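PDB 2OBP: putative DNA-binding protein from Ralstonia eutropha, which probably binds DNA through a small, mainly helical domain that also carries a two-stranded antiparallel sheet. Local coordinates for residues T35-S38 / L39-A43. Residues are numbered along the deposited sequence; the frame is centred on the assembly and turned at random.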
loop_
_atom_site.group_PDB
_atom_site.type_symbol
_atom_site.label_atom_id
_atom_site.label_comp_id
_atom_site.label_asym_id
_atom_site.label_seq_id
_atom_site.Cartn_x
_atom_site.Cartn_y
_atom_site.Cartn_z
ATOM N N THR A 35 -2.646 -10.318 -8.376
ATOM C CA THR A 35 -3.544 -9.176 -8.500
ATOM C C THR A 35 -3.375 -8.225 -7.334
ATOM O O THR A 35 -3.347 -8.673 -6.185
ATOM C CB THR A 35 -4.977 -9.686 -8.534
ATOM O OG1 THR A 35 -5.121 -10.556 -9.657
ATOM C CG2 THR A 35 -5.985 -8.536 -8.598
ATOM N N PRO A 36 -3.240 -6.902 -7.602
ATOM C CA PRO A 36 -3.081 -5.995 -6.452
ATOM C C PRO A 36 -4.294 -6.044 -5.552
ATOM O O PRO A 36 -5.397 -6.160 -6.040
ATOM C CB PRO A 36 -3.010 -4.606 -7.075
ATOM C CG PRO A 36 -2.660 -4.812 -8.492
ATOM C CD PRO A 36 -3.195 -6.161 -8.885
ATOM N N TRP A 37 -4.076 -5.889 -4.258
ATOM C CA TRP A 37 -5.183 -5.990 -3.321
ATOM C C TRP A 37 -6.090 -4.787 -3.390
ATOM O O TRP A 37 -5.673 -3.668 -3.613
ATOM C CB TRP A 37 -4.650 -6.096 -1.906
ATOM C CG TRP A 37 -3.908 -7.393 -1.596
ATOM C CD1 TRP A 37 -3.585 -8.403 -2.450
ATOM C CD2 TRP A 37 -3.454 -7.792 -0.315
ATOM N NE1 TRP A 37 -2.917 -9.404 -1.766
ATOM C CE2 TRP A 37 -2.827 -9.041 -0.454
ATOM C CE3 TRP A 37 -3.462 -7.174 0.939
ATOM C CZ2 TRP A 37 -2.232 -9.695 0.618
ATOM C CZ3 TRP A 37 -2.890 -7.828 1.995
ATOM C CH2 TRP A 37 -2.278 -9.070 1.833
ATOM N N SER A 38 -7.374 -5.041 -3.181
ATOM C CA SER A 38 -8.344 -3.982 -3.098
ATOM C C SER A 38 -8.174 -3.141 -1.842
ATOM O O SER A 38 -7.656 -3.595 -0.822
ATOM C CB SER A 38 -9.748 -4.561 -3.131
ATOM O OG SER A 38 -10.175 -5.219 -1.935
ATOM N N LEU A 39 -8.637 -1.890 -1.913
ATOM C CA LEU A 39 -8.435 -0.992 -0.750
ATOM C C LEU A 39 -8.997 -1.563 0.549
ATOM O O LEU A 39 -8.322 -1.530 1.573
ATOM C CB LEU A 39 -8.941 0.421 -1.033
ATOM C CG LEU A 39 -8.389 1.064 -2.290
ATOM C CD1 LEU A 39 -8.975 2.495 -2.444
ATOM C CD2 LEU A 39 -6.868 1.066 -2.349
ATOM N N PRO A 40 -10.229 -2.108 0.539
ATOM C CA PRO A 40 -10.721 -2.630 1.828
ATOM C C PRO A 40 -9.893 -3.779 2.422
ATOM O O PRO A 40 -9.855 -3.953 3.645
ATOM C CB PRO A 40 -12.127 -3.123 1.472
ATOM C CG PRO A 40 -12.480 -2.232 0.314
ATOM C CD PRO A 40 -11.265 -2.173 -0.492
ATOM N N LYS A 41 -9.330 -4.618 1.572
ATOM C CA LYS A 41 -8.465 -5.683 2.003
ATOM C C LYS A 41 -7.172 -5.149 2.618
ATOM O O LYS A 41 -6.727 -5.625 3.684
ATOM C CB LYS A 41 -8.153 -6.607 0.832
ATOM C CG LYS A 41 -7.326 -7.808 1.274
ATOM C CD LYS A 41 -7.075 -8.803 0.176
ATOM C CE LYS A 41 -6.061 -9.855 0.605
ATOM N NZ LYS A 41 -5.872 -10.915 -0.452
ATOM N N ILE A 42 -6.588 -4.139 1.979
ATOM C CA ILE A 42 -5.398 -3.496 2.550
ATOM C C ILE A 42 -5.731 -2.899 3.931
ATOM O O ILE A 42 -4.959 -3.071 4.900
ATOM C CB ILE A 42 -4.851 -2.401 1.599
ATOM C CG1 ILE A 42 -4.395 -2.969 0.251
ATOM C CG2 ILE A 42 -3.654 -1.702 2.215
ATOM C CD1 ILE A 42 -4.290 -1.917 -0.931
ATOM N N ALA A 43 -6.864 -2.189 4.008
ATOM C CA ALA A 43 -7.319 -1.567 5.268
ATOM C C ALA A 43 -7.547 -2.604 6.346
ATOM O O ALA A 43 -7.145 -2.419 7.509
ATOM C CB ALA A 43 -8.593 -0.731 5.034
#
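Lys41 lies across the indole of Trp37, four residues back in the chain, where the extended segment 35-38 runs into helix 39-46. Its aliphatic chain does much of the work: Lys41 CE sits over the middle of the bicyclic ring, 3.4 Å from Trp37 CD2, and makes a CH-pi contact with the six-membered ring. The ammonium group reaches the other half of the indole. Lys41 NZ stands 3.7 Å from the centroid of the Trp37 five-membered ring, only 17° off its normal, which makes this a cation-pi pair; the positive charge probably gains from the electron-rich face. Lys41 gets there by running its whole chain out nearly straight, with CG opposite the backbone N (chi1 -176°), so that the methylenes pass along the ring face before the charge arrives.

Apolar contact continues at the indole's edge, where Ile42 CG1 lies near the ring plane; its 3.8 Å approach is to Trp37 CB, the carbon that carries the ring. The tip of the same side chain, Ile42 CD1, rests 3.5 Å from Trp37 O.

Ser38 is the N-cap residue. Its carbonyl starts the helical bonding pattern: Ile42 N donates to Ser38 O over 3.0 Å in a nearly straight bond, and Ala43 N follows with Leu39 O. The hydroxyl Ser38 OG packs 3.5 Å from CD of Pro40, a proline in the first turn of the helix, where its lack of an N-H costs no helical bond.

Behind this corner, Trp37 leans on Val24, Glu27 and Ala28 of helix 16-28, and Ile42 reaches Leu25 of that helix and Leu53 of helix 50-62. Leu39 packs on Arg54 and Leu57 of helix 50-62. Backbone bonds from Trp37 to Ala78 and from Leu39 to Gly76 tie the end of the lead-in and the first residue of the helix to strand 76-80, joining the helix start to the hairpin in an arrangement consistent with a winged-helix domain.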